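Local atomic coordinates of internalin C2 (Listeria monocytogenes serotype 4b str. F2365, PDB entry 4FHO), a protein that probably takes part in host-cell adhesion or invasion, presenting a curved leucine-rich-repeat surface of the kind internalins use to bind protein partners. Residues T126-L131 against L140-N145; T94-S99 against S107-L112; T82-L87 against N101-V106; S192-L197 against V206-N211. All coordinates share one frame; numbering follows the deposited sequence.

Following the chain from its N terminus, contact 3 opens first, at 82-87 in the loop after strand 73-75. Contact 2 opens on strand 95-97 before contact 3 is completed by 101-106, and it then closes with 107-112, so the two cross along the chain. They touch in space, with Leu-98 CD1 lying 3.8 Å from Leu-84 CD1. Contact 1 follows in series, joining 126-131 to strand 139-141; its Leu-131 CD2 comes 3.5 Å from Ile-109 CD1 of contact 2. Contact 4 repeats the pattern of contact 1 at strand 205-207, with centres about 18 Å apart. Contacts 1, 2 and 4 tie return loops to the parallel sheet, whereas contact 3 joins neighbouring loops.

Contact 1: T126-L131 against L140-N145; sequences TDVTPL and LYLDLN
The flat peptide carbonyl of Leu-142, whose side chain meets Val-128 across the contact, is approached over its face by the amide of Asn-145. ND2 of Asn-145 donates to O of Leu-142 at 3.0 Å, but the donor stands 74° out of the carbonyl plane, so no lone pair is addressed; the acceptor oxygen lies close to the plane of the amide itself. This is the asparagine ladder of a leucine-rich repeat: the same ND2 also reaches Leu-120 O in the preceding coil, OD1 accepts from Thr-123 N, and Leu-142 O is met in turn by Asn-167 ND2. Both ends of the buried amide are therefore engaged, which fixes its flip.

Between the return loop after strand 117-119 and the next strand, 139-141, the contact is purely apolar, with four buried side chains and 152 Å² covered. CG1 of Val-128 rests against both methyls of Leu-142, at 3.8 Å from CD1 and 3.8 Å from CD2. CD1 of Leu-131 does likewise with Leu-140, being 4.0 Å from its CD1 and equally near its CD2, while also lying 4.1 Å from CD2 of Leu-142. Leu-140 in the strand and Leu-142 just beyond it reach inward by different torsions: CG is anti to the backbone N in Leu-140 (chi1 -177°) but anti to the carbonyl carbon in Leu-142 (chi1 -68°). Within the loop, Leu-131 N bonds to Val-128 O, and at the start of the 3-10 segment OG1 of Thr-129 donates to OD1 of Asp-127 over 2.6 Å, from the syn side of the carboxylate.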
loop_
_atom_site.group_PDB
_atom_site.type_symbol
_atom_site.label_atom_id
_atom_site.label_comp_id
_atom_site.label_asym_id
_atom_site.label_seq_id
_atom_site.Cartn_x
_atom_site.Cartn_y
_atom_site.Cartn_z
ATOM N N THR A 126 8.208 -6.875 8.218
ATOM C CA THR A 126 7.798 -7.816 9.269
ATOM C C THR A 126 6.677 -7.278 10.161
ATOM O O THR A 126 6.108 -8.037 10.913
ATOM C CB THR A 126 9.011 -8.205 10.145
ATOM O OG1 THR A 126 9.495 -7.053 10.840
ATOM C CG2 THR A 126 10.151 -8.762 9.272
ATOM N N ASP A 127 6.349 -5.995 10.047
ATOM C CA ASP A 127 5.601 -5.252 11.057
ATOM C C ASP A 127 4.706 -4.234 10.334
ATOM O O ASP A 127 5.203 -3.470 9.520
ATOM C CB ASP A 127 6.645 -4.528 11.945
ATOM C CG ASP A 127 6.052 -3.840 13.157
ATOM O OD1 ASP A 127 4.879 -4.075 13.509
ATOM O OD2 ASP A 127 6.805 -3.077 13.798
ATOM N N VAL A 128 3.417 -4.203 10.647
ATOM C CA VAL A 128 2.452 -3.225 10.047
ATOM C C VAL A 128 1.918 -2.186 11.067
ATOM O O VAL A 128 0.959 -1.452 10.792
ATOM C CB VAL A 128 1.302 -3.937 9.286
ATOM C CG1 VAL A 128 1.852 -4.634 8.047
ATOM C CG2 VAL A 128 0.539 -4.897 10.182
ATOM N N THR A 129 2.608 -2.055 12.196
ATOM C CA THR A 129 2.264 -1.068 13.220
ATOM C C THR A 129 2.060 0.374 12.697
ATOM O O THR A 129 1.074 1.015 13.079
ATOM C CB THR A 129 3.248 -1.096 14.412
ATOM O OG1 THR A 129 3.425 -2.434 14.878
ATOM C CG2 THR A 129 2.658 -0.350 15.577
ATOM N N PRO A 130 2.918 0.858 11.767
ATOM C CA PRO A 130 2.694 2.193 11.184
ATOM C C PRO A 130 1.388 2.401 10.407
ATOM O O PRO A 130 0.997 3.542 10.199
ATOM C CB PRO A 130 3.903 2.361 10.251
ATOM C CG PRO A 130 4.971 1.543 10.902
ATOM C CD PRO A 130 4.197 0.308 11.283
ATOM N N LEU A 131 0.711 1.333 10.005
ATOM C CA LEU A 131 -0.552 1.460 9.269
ATOM C C LEU A 131 -1.770 1.785 10.159
ATOM O O LEU A 131 -2.803 2.200 9.627
ATOM C CB LEU A 131 -0.816 0.193 8.417
ATOM C CG LEU A 131 0.328 -0.340 7.531
ATOM C CD1 LEU A 131 -0.193 -1.406 6.559
ATOM C CD2 LEU A 131 1.052 0.761 6.764
ATOM N N LEU A 140 -5.837 -3.027 0.884
ATOM C CA LEU A 140 -4.519 -3.246 1.446
ATOM C C LEU A 140 -3.941 -4.564 0.964
ATOM O O LEU A 140 -4.556 -5.603 1.173
ATOM C CB LEU A 140 -4.590 -3.198 2.975
ATOM C CG LEU A 140 -3.260 -3.339 3.727
ATOM C CD1 LEU A 140 -2.194 -2.326 3.267
ATOM C CD2 LEU A 140 -3.486 -3.232 5.235
ATOM N N TYR A 141 -2.776 -4.509 0.309
ATOM C CA TYR A 141 -2.013 -5.711 -0.047
ATOM C C TYR A 141 -0.776 -5.821 0.838
ATOM O O TYR A 141 0.112 -4.976 0.774
ATOM C CB TYR A 141 -1.576 -5.699 -1.513
ATOM C CG TYR A 141 -2.640 -5.434 -2.551
ATOM C CD1 TYR A 141 -3.001 -4.127 -2.899
ATOM C CD2 TYR A 141 -3.254 -6.491 -3.248
ATOM C CE1 TYR A 141 -3.972 -3.877 -3.889
ATOM C CE2 TYR A 141 -4.232 -6.250 -4.227
ATOM C CZ TYR A 141 -4.579 -4.945 -4.546
ATOM O OH TYR A 141 -5.522 -4.692 -5.509
ATOM N N LEU A 142 -0.693 -6.905 1.604
ATOM C CA LEU A 142 0.453 -7.203 2.467
ATOM C C LEU A 142 1.145 -8.536 2.134
ATOM O O LEU A 142 1.923 -9.036 2.933
ATOM C CB LEU A 142 -0.031 -7.197 3.919
ATOM C CG LEU A 142 -0.463 -5.834 4.477
ATOM C CD1 LEU A 142 -0.982 -5.966 5.914
ATOM C CD2 LEU A 142 0.641 -4.784 4.436
ATOM N N ASP A 143 0.913 -9.059 0.928
ATOM C CA ASP A 143 1.356 -10.407 0.534
ATOM C C ASP A 143 2.855 -10.515 0.393
ATOM O O ASP A 143 3.494 -9.540 0.057
ATOM C CB ASP A 143 0.766 -10.808 -0.825
ATOM C CG ASP A 143 -0.729 -10.694 -0.844
ATOM O OD1 ASP A 143 -1.406 -11.637 -0.415
ATOM O OD2 ASP A 143 -1.211 -9.611 -1.214
ATOM N N LEU A 144 3.392 -11.708 0.652
ATOM C CA LEU A 144 4.803 -12.040 0.361
ATOM C C LEU A 144 5.789 -11.210 1.229
ATOM O O LEU A 144 6.783 -10.683 0.749
ATOM C CB LEU A 144 5.097 -11.931 -1.143
ATOM C CG LEU A 144 4.243 -12.837 -2.065
ATOM C CD1 LEU A 144 4.128 -12.293 -3.494
ATOM C CD2 LEU A 144 4.891 -14.198 -2.054
ATOM N N ASN A 145 5.461 -11.095 2.502
ATOM C CA ASN A 145 6.293 -10.469 3.518
ATOM C C ASN A 145 6.542 -11.501 4.632
ATOM O O ASN A 145 6.430 -12.709 4.394
ATOM C CB ASN A 145 5.592 -9.172 3.952
ATOM C CG ASN A 145 5.667 -8.098 2.879
ATOM O OD1 ASN A 145 6.740 -7.718 2.479
ATOM N ND2 ASN A 145 4.525 -7.635 2.398
#

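Contact 2: T94-S99 against S107-L112; sequences TELELS and SAIAGL
Ile-109 and Leu-112, the two residues that meet Leu-96 across this contact, are joined by a 2.9 Å hydrogen bond from N of Leu-112 to O of Ile-109. It closes a type I beta turn through Ala-110 and Gly-111. The preceding 3-10 turn is closed in the same manner, N of Ala-110 donating to O of Ser-107 at 3.3 Å, and OD1 of Asn-105 accepts from the backbone N of Ser-107 at its start. These successive turns bring both hydrophobic side chains to the same strand residue.

The contact itself is small and apolar: 88 Å² is buried, and one methyl does all the touching from the strand. CD2 of Leu-96 lies 4.2 Å from CG2 of Ile-109 and, as closely, 4.2 Å from CD1 of Leu-112. The CB of Leu-96 points toward the loop, and CG anti to the backbone N (chi1 -177°) carries CD2 to both partners. Ile-109 offers its CG2 branch because CG1 is turned between the backbone N and the carbonyl carbon (chi1 71°). The side chain of Leu-112 crosses that of Leu-96 at about a right angle, so their meeting is a methyl-to-methyl touch without lengthwise contact.

Neighbouring coils close in around this group. Leu-96 also rests on Leu-74 and Leu-118 of the flanking strands and packs against Leu-87, and Ile-109 touches Leu-131 of the next loop. A strand leucine facing the hydrophobic return loop of its own coil, and stacked between equivalent coils, is characteristic of the leucine-rich-repeat solenoid.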
loop_
_atom_site.group_PDB
_atom_site.type_symbol
_atom_site.label_atom_id
_atom_site.label_comp_id
_atom_site.label_asym_id
_atom_site.label_seq_id
_atom_site.Cartn_x
_atom_site.Cartn_y
_atom_site.Cartn_z
ATOM N N THR A 94 -3.877 9.208 -2.367
ATOM C CA THR A 94 -4.896 8.162 -2.069
ATOM C C THR A 94 -4.511 6.739 -2.532
ATOM O O THR A 94 -5.077 5.775 -2.036
ATOM C CB THR A 94 -6.284 8.513 -2.657
ATOM O OG1 THR A 94 -6.236 8.543 -4.082
ATOM C CG2 THR A 94 -6.775 9.864 -2.146
ATOM N N GLU A 95 -3.589 6.652 -3.494
ATOM C CA GLU A 95 -3.142 5.400 -4.095
ATOM C C GLU A 95 -1.623 5.377 -4.030
ATOM O O GLU A 95 -0.962 6.220 -4.642
ATOM C CB GLU A 95 -3.641 5.307 -5.542
ATOM C CG GLU A 95 -3.194 4.058 -6.296
ATOM C CD GLU A 95 -2.281 4.350 -7.487
ATOM O OE1 GLU A 95 -2.794 4.633 -8.600
ATOM O OE2 GLU A 95 -1.043 4.262 -7.320
ATOM N N LEU A 96 -1.074 4.430 -3.268
ATOM C CA LEU A 96 0.383 4.248 -3.142
ATOM C C LEU A 96 0.752 2.785 -3.437
ATOM O O LEU A 96 0.349 1.899 -2.702
ATOM C CB LEU A 96 0.840 4.661 -1.745
ATOM C CG LEU A 96 2.326 4.624 -1.426
ATOM C CD1 LEU A 96 3.174 5.425 -2.418
ATOM C CD2 LEU A 96 2.493 5.130 -0.002
ATOM N N GLU A 97 1.488 2.559 -4.525
ATOM C CA GLU A 97 1.884 1.213 -4.966
ATOM C C GLU A 97 3.394 1.104 -4.868
ATOM O O GLU A 97 4.122 1.703 -5.661
ATOM C CB GLU A 97 1.410 0.931 -6.393
ATOM C CG GLU A 97 -0.117 0.902 -6.537
ATOM C CD GLU A 97 -0.592 0.728 -7.988
ATOM O OE1 GLU A 97 0.083 0.036 -8.785
ATOM O OE2 GLU A 97 -1.651 1.283 -8.335
ATOM N N LEU A 98 3.851 0.350 -3.871
ATOM C CA LEU A 98 5.266 0.167 -3.571
ATOM C C LEU A 98 5.735 -1.277 -3.631
ATOM O O LEU A 98 6.860 -1.573 -3.197
ATOM C CB LEU A 98 5.550 0.781 -2.202
ATOM C CG LEU A 98 5.469 2.303 -2.113
ATOM C CD1 LEU A 98 5.615 2.701 -0.657
ATOM C CD2 LEU A 98 6.548 2.949 -2.974
ATOM N N SER A 99 4.897 -2.156 -4.192
ATOM C CA SER A 99 5.181 -3.591 -4.369
ATOM C C SER A 99 6.585 -3.886 -4.946
ATOM O O SER A 99 6.981 -3.267 -5.917
ATOM C CB SER A 99 4.108 -4.209 -5.289
ATOM O OG SER A 99 4.460 -5.520 -5.710
ATOM N N SER A 107 7.596 2.851 8.375
ATOM C CA SER A 107 7.420 3.912 9.405
ATOM C C SER A 107 7.068 5.261 8.786
ATOM O O SER A 107 6.206 5.975 9.295
ATOM C CB SER A 107 8.672 4.053 10.279
ATOM O OG SER A 107 8.930 2.849 10.978
ATOM N N ALA A 108 7.695 5.569 7.653
ATOM C CA ALA A 108 7.517 6.850 6.975
ATOM C C ALA A 108 6.109 7.133 6.429
ATOM O O ALA A 108 5.841 8.281 6.094
ATOM C CB ALA A 108 8.551 7.016 5.852
ATOM N N ILE A 109 5.234 6.131 6.318
ATOM C CA ILE A 109 3.872 6.368 5.807
ATOM C C ILE A 109 2.792 6.558 6.874
ATOM O O ILE A 109 1.633 6.819 6.513
ATOM C CB ILE A 109 3.440 5.307 4.763
ATOM C CG1 ILE A 109 3.175 3.929 5.372
ATOM C CG2 ILE A 109 4.490 5.193 3.667
ATOM C CD1 ILE A 109 2.314 3.068 4.485
ATOM N N ALA A 110 3.158 6.446 8.161
ATOM C CA ALA A 110 2.182 6.501 9.269
ATOM C C ALA A 110 1.318 7.775 9.323
ATOM O O ALA A 110 0.181 7.723 9.792
ATOM C CB ALA A 110 2.857 6.240 10.626
ATOM N N GLY A 111 1.857 8.891 8.826
ATOM C CA GLY A 111 1.137 10.165 8.734
ATOM C C GLY A 111 0.281 10.350 7.485
ATOM O O GLY A 111 -0.489 11.308 7.412
ATOM N N LEU A 112 0.371 9.441 6.517
ATOM C CA LEU A 112 -0.361 9.591 5.243
ATOM C C LEU A 112 -1.830 9.147 5.390
ATOM O O LEU A 112 -2.246 8.163 4.772
ATOM C CB LEU A 112 0.354 8.807 4.119
ATOM C CG LEU A 112 1.838 9.108 3.870
ATOM C CD1 LEU A 112 2.324 8.338 2.662
ATOM C CD2 LEU A 112 2.111 10.583 3.689
#

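Contact 3: T82-L87 against N101-V106; sequences TDLTPL and NPLKNV
Leu-84 and Leu-103 reach each other through matching torsions, each with CG anti to its carbonyl carbon (chi1 -61° and -55°) and an extended second torsion. Their side chains meet at about a right angle. CD2 of Leu-103 fits against the isopropyl fork of Leu-84, 3.8 Å from its CD2 and 3.9 Å from its CD1. Nearer the surface, CG2 of Thr-82 lies 3.9 Å from CG of the Pro-102 ring, a proline placed at the centre of an inverse gamma turn.

Successive coils of the leucine-rich-repeat solenoid are joined here along their loop side, where the backbones come close without bonding directly: the CA atoms of Thr-82 and Leu-103 are 4.9 Å apart. Water supplies the link between two carbonyls that cannot bond each other, water 1 donating to O of Thr-82 and to O of Leu-103, at 2.9 Å in both cases. Asn-101 anchors the second segment, its ND2 bonding to Leu-76 O and Leu-98 O. In the first segment an Asx turn shapes the chain next to Leu-84: OD1 of Asp-83 accepts from Thr-85 N at 3.1 Å, from above the carboxylate plane, and from Thr-85 OG1 at 2.8 Å, on its syn lone pair.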
loop_
_atom_site.group_PDB
_atom_site.type_symbol
_atom_site.label_atom_id
_atom_site.label_comp_id
_atom_site.label_asym_id
_atom_site.label_seq_id
_atom_site.Cartn_x
_atom_site.Cartn_y
_atom_site.Cartn_z
ATOM N N THR A 82 14.538 2.324 -1.031
ATOM C CA THR A 82 14.781 1.979 0.381
ATOM C C THR A 82 14.290 3.032 1.401
ATOM O O THR A 82 14.133 2.697 2.571
ATOM C CB THR A 82 16.286 1.736 0.612
ATOM O OG1 THR A 82 17.033 2.911 0.266
ATOM C CG2 THR A 82 16.781 0.578 -0.262
ATOM N N ASP A 83 14.058 4.279 0.964
ATOM C CA ASP A 83 13.762 5.416 1.865
ATOM C C ASP A 83 12.473 6.124 1.401
ATOM O O ASP A 83 12.418 6.676 0.308
ATOM C CB ASP A 83 14.936 6.401 1.860
ATOM C CG ASP A 83 14.742 7.589 2.828
ATOM O OD1 ASP A 83 13.870 7.543 3.714
ATOM O OD2 ASP A 83 15.490 8.574 2.696
ATOM N N LEU A 84 11.464 6.115 2.255
ATOM C CA LEU A 84 10.165 6.737 1.971
ATOM C C LEU A 84 10.000 8.112 2.607
ATOM O O LEU A 84 8.930 8.707 2.512
ATOM C CB LEU A 84 9.043 5.790 2.423
ATOM C CG LEU A 84 9.014 4.421 1.722
ATOM C CD1 LEU A 84 7.861 3.596 2.259
ATOM C CD2 LEU A 84 8.942 4.545 0.202
ATOM N N THR A 85 11.072 8.646 3.206
ATOM C CA THR A 85 11.040 9.959 3.881
ATOM C C THR A 85 10.462 11.117 3.031
ATOM O O THR A 85 9.701 11.925 3.562
ATOM C CB THR A 85 12.440 10.291 4.487
ATOM O OG1 THR A 85 12.706 9.345 5.529
ATOM C CG2 THR A 85 12.512 11.704 5.065
ATOM N N PRO A 86 10.773 11.177 1.714
ATOM C CA PRO A 86 10.203 12.237 0.856
ATOM C C PRO A 86 8.666 12.269 0.711
ATOM O O PRO A 86 8.127 13.322 0.356
ATOM C CB PRO A 86 10.851 11.952 -0.500
ATOM C CG PRO A 86 12.171 11.376 -0.141
ATOM C CD PRO A 86 11.842 10.456 0.998
ATOM N N LEU A 87 7.992 11.145 0.982
ATOM C CA LEU A 87 6.515 11.079 1.052
ATOM C C LEU A 87 5.848 11.675 2.299
ATOM O O LEU A 87 4.642 11.918 2.242
ATOM C CB LEU A 87 6.018 9.612 0.961
ATOM C CG LEU A 87 6.314 8.790 -0.271
ATOM C CD1 LEU A 87 5.779 7.376 -0.134
ATOM C CD2 LEU A 87 5.693 9.482 -1.467
ATOM N N ASN A 101 9.603 -3.267 -3.705
ATOM C CA ASN A 101 10.677 -2.405 -3.245
ATOM C C ASN A 101 11.237 -2.917 -1.924
ATOM O O ASN A 101 10.470 -3.309 -1.066
ATOM C CB ASN A 101 10.215 -0.941 -3.070
ATOM C CG ASN A 101 10.008 -0.233 -4.394
ATOM O OD1 ASN A 101 10.958 0.246 -5.006
ATOM N ND2 ASN A 101 8.759 -0.172 -4.849
ATOM N N PRO A 102 12.569 -2.864 -1.732
ATOM C CA PRO A 102 13.166 -3.367 -0.479
ATOM C C PRO A 102 12.982 -2.375 0.683
ATOM O O PRO A 102 13.958 -1.807 1.168
ATOM C CB PRO A 102 14.645 -3.520 -0.869
ATOM C CG PRO A 102 14.862 -2.413 -1.813
ATOM C CD PRO A 102 13.613 -2.385 -2.652
ATOM N N LEU A 103 11.750 -2.170 1.121
ATOM C CA LEU A 103 11.421 -1.149 2.135
ATOM C C LEU A 103 11.917 -1.492 3.538
ATOM O O LEU A 103 12.459 -0.624 4.207
ATOM C CB LEU A 103 9.923 -0.861 2.179
ATOM C CG LEU A 103 9.258 -0.459 0.869
ATOM C CD1 LEU A 103 7.759 -0.353 1.124
ATOM C CD2 LEU A 103 9.830 0.833 0.287
ATOM N N LYS A 104 11.691 -2.735 3.977
ATOM C CA LYS A 104 12.092 -3.282 5.276
ATOM C C LYS A 104 11.191 -2.836 6.418
ATOM O O LYS A 104 10.878 -3.623 7.291
ATOM C CB LYS A 104 13.574 -3.042 5.626
ATOM C CG LYS A 104 14.566 -3.545 4.578
ATOM C CD LYS A 104 15.102 -4.948 4.864
ATOM C CE LYS A 104 16.558 -5.105 4.452
ATOM N NZ LYS A 104 16.666 -5.042 2.974
ATOM N N ASN A 105 10.809 -1.567 6.425
ATOM C CA ASN A 105 9.743 -1.062 7.276
ATOM C C ASN A 105 8.972 0.014 6.518
ATOM O O ASN A 105 9.472 0.545 5.534
ATOM C CB ASN A 105 10.345 -0.508 8.580
ATOM C CG ASN A 105 11.103 0.785 8.368
ATOM O OD1 ASN A 105 10.519 1.869 8.397
ATOM N ND2 ASN A 105 12.408 0.678 8.133
ATOM N N VAL A 106 7.794 0.371 7.027
ATOM C CA VAL A 106 6.974 1.454 6.447
ATOM C C VAL A 106 6.644 2.551 7.489
ATOM O O VAL A 106 5.568 3.139 7.455
ATOM C CB VAL A 106 5.717 0.872 5.760
ATOM C CG1 VAL A 106 6.146 0.027 4.566
ATOM C CG2 VAL A 106 4.872 0.078 6.744
HETATM O O HOH W 1 15.105 0.493 4.206
HETATM O O HOH W 2 11.544 2.070 3.742
#

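Contact 4: S192-L197 against V206-N211; sequences SDISPL and VHLKDN
Leu-208 has the most surface buried here, followed by Leu-197 and Ile-194, and the three meet around a single methyl. CD1 of Leu-208 touches CG2 of Ile-194 at 3.9 Å and CD1 of Leu-197 at 4.1 Å, so one branch of the leucine serves both loop residues. Leu-197 and Leu-208 extend toward each other end on, and CD1 of Leu-197 makes a second such meeting with CG1 of Val-206, at 3.9 Å. The Ile-194 side chain contributes its CG2 branch: CG1 lies between the backbone N and the carbonyl carbon (chi1 61°), which leaves CG2 beside the backbone N and facing the strand side.

Two local features set the loop. N of Leu-197 bonds to O of Ile-194 at 3.0 Å, bringing both residues to the same face of the 3-10 turn. Before it, Asp-193 forms an Asx turn; its OD1 accepts from N of Ser-195 at 2.9 Å on the anti side and from OG of Ser-195 at 2.7 Å on the syn lone pair, two donors that would fix the carboxylate's rotation.

On the strand side, Val-206 and Leu-208 bond through their backbones to Thr-229 of the last strand, and Leu-197 packs on Leu-184 of the strand before. Inward-facing aliphatic residues on and next to a short parallel strand, met by the 3-10 return loop that precedes it, are typical of the leucine-rich-repeat fold, here near its C-terminal end.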
loop_
_atom_site.group_PDB
_atom_site.type_symbol
_atom_site.label_atom_id
_atom_site.label_comp_id
_atom_site.label_asym_id
_atom_site.label_seq_id
_atom_site.Cartn_x
_atom_site.Cartn_y
_atom_site.Cartn_z
ATOM N N SER A 192 -5.279 -21.372 12.074
ATOM C CA SER A 192 -6.069 -22.563 12.477
ATOM C C SER A 192 -7.501 -22.299 12.932
ATOM O O SER A 192 -8.342 -23.173 12.787
ATOM C CB SER A 192 -5.327 -23.356 13.563
ATOM O OG SER A 192 -4.972 -22.525 14.646
ATOM N N ASP A 193 -7.757 -21.131 13.513
ATOM C CA ASP A 193 -9.075 -20.736 14.001
ATOM C C ASP A 193 -9.540 -19.663 13.031
ATOM O O ASP A 193 -8.843 -18.687 12.853
ATOM C CB ASP A 193 -8.936 -20.173 15.432
ATOM C CG ASP A 193 -10.269 -19.938 16.134
ATOM O OD1 ASP A 193 -11.329 -19.881 15.484
ATOM O OD2 ASP A 193 -10.246 -19.804 17.375
ATOM N N ILE A 194 -10.695 -19.856 12.394
ATOM C CA ILE A 194 -11.341 -18.812 11.567
ATOM C C ILE A 194 -12.654 -18.279 12.176
ATOM O O ILE A 194 -13.437 -17.635 11.477
ATOM C CB ILE A 194 -11.522 -19.251 10.078
ATOM C CG1 ILE A 194 -12.410 -20.487 9.933
ATOM C CG2 ILE A 194 -10.166 -19.516 9.446
ATOM C CD1 ILE A 194 -12.934 -20.668 8.521
ATOM N N SER A 195 -12.851 -18.488 13.487
ATOM C CA SER A 195 -14.001 -17.936 14.233
ATOM C C SER A 195 -14.255 -16.445 14.014
ATOM O O SER A 195 -15.411 -16.069 13.833
ATOM C CB SER A 195 -13.900 -18.236 15.738
ATOM O OG SER A 195 -13.957 -19.630 15.962
ATOM N N PRO A 196 -13.187 -15.607 13.973
ATOM C CA PRO A 196 -13.371 -14.176 13.663
ATOM C C PRO A 196 -14.151 -13.828 12.397
ATOM O O PRO A 196 -14.797 -12.783 12.366
ATOM C CB PRO A 196 -11.932 -13.664 13.546
ATOM C CG PRO A 196 -11.203 -14.482 14.540
ATOM C CD PRO A 196 -11.808 -15.853 14.454
ATOM N N LEU A 197 -14.096 -14.693 11.383
ATOM C CA LEU A 197 -14.741 -14.439 10.089
ATOM C C LEU A 197 -16.271 -14.489 10.151
ATOM O O LEU A 197 -16.922 -13.914 9.285
ATOM C CB LEU A 197 -14.191 -15.389 8.999
ATOM C CG LEU A 197 -12.655 -15.456 8.792
ATOM C CD1 LEU A 197 -12.319 -16.241 7.531
ATOM C CD2 LEU A 197 -11.974 -14.093 8.754
ATOM N N VAL A 206 -13.005 -15.791 0.142
ATOM C CA VAL A 206 -12.096 -16.100 1.239
ATOM C C VAL A 206 -11.089 -17.132 0.747
ATOM O O VAL A 206 -11.464 -18.236 0.413
ATOM C CB VAL A 206 -12.838 -16.593 2.480
ATOM C CG1 VAL A 206 -11.881 -16.727 3.665
ATOM C CG2 VAL A 206 -13.941 -15.617 2.852
ATOM N N HIS A 207 -9.817 -16.768 0.659
ATOM C CA HIS A 207 -8.770 -17.689 0.214
ATOM C C HIS A 207 -7.959 -18.086 1.424
ATOM O O HIS A 207 -7.266 -17.249 2.021
ATOM C CB HIS A 207 -7.903 -17.074 -0.884
ATOM C CG HIS A 207 -8.551 -17.005 -2.253
ATOM N ND1 HIS A 207 -7.854 -16.636 -3.351
ATOM C CD2 HIS A 207 -9.832 -17.266 -2.679
ATOM C CE1 HIS A 207 -8.667 -16.663 -4.420
ATOM N NE2 HIS A 207 -9.873 -17.059 -4.011
ATOM N N LEU A 208 -8.038 -19.365 1.803
ATOM C CA LEU A 208 -7.365 -19.905 2.996
ATOM C C LEU A 208 -6.581 -21.195 2.710
ATOM O O LEU A 208 -6.434 -22.021 3.591
ATOM C CB LEU A 208 -8.398 -20.114 4.116
ATOM C CG LEU A 208 -9.036 -18.859 4.733
ATOM C CD1 LEU A 208 -10.266 -19.242 5.543
ATOM C CD2 LEU A 208 -8.086 -18.072 5.605
ATOM N N LYS A 209 -6.009 -21.329 1.504
ATOM C CA LYS A 209 -5.195 -22.511 1.138
ATOM C C LYS A 209 -3.916 -22.567 1.980
ATOM O O LYS A 209 -3.459 -21.545 2.421
ATOM C CB LYS A 209 -4.797 -22.498 -0.349
ATOM C CG LYS A 209 -5.980 -22.538 -1.306
ATOM C CD LYS A 209 -5.582 -22.398 -2.767
ATOM C CE LYS A 209 -4.785 -23.577 -3.266
ATOM N NZ LYS A 209 -4.923 -23.746 -4.741
ATOM N N ASP A 210 -3.380 -23.770 2.200
ATOM C CA ASP A 210 -2.113 -23.989 2.944
ATOM C C ASP A 210 -2.098 -23.283 4.308
ATOM O O ASP A 210 -1.147 -22.597 4.675
ATOM C CB ASP A 210 -0.894 -23.614 2.076
ATOM C CG ASP A 210 -0.654 -24.609 0.953
ATOM O OD1 ASP A 210 0.047 -25.614 1.193
ATOM O OD2 ASP A 210 -1.167 -24.394 -0.165
ATOM N N ASN A 211 -3.201 -23.448 5.030
ATOM C CA ASN A 211 -3.320 -23.088 6.434
ATOM C C ASN A 211 -3.644 -24.390 7.178
ATOM O O ASN A 211 -3.613 -25.457 6.573
ATOM C CB ASN A 211 -4.385 -22.002 6.584
ATOM C CG ASN A 211 -3.864 -20.625 6.231
ATOM O OD1 ASN A 211 -3.075 -20.026 6.984
ATOM N ND2 ASN A 211 -4.305 -20.102 5.095
#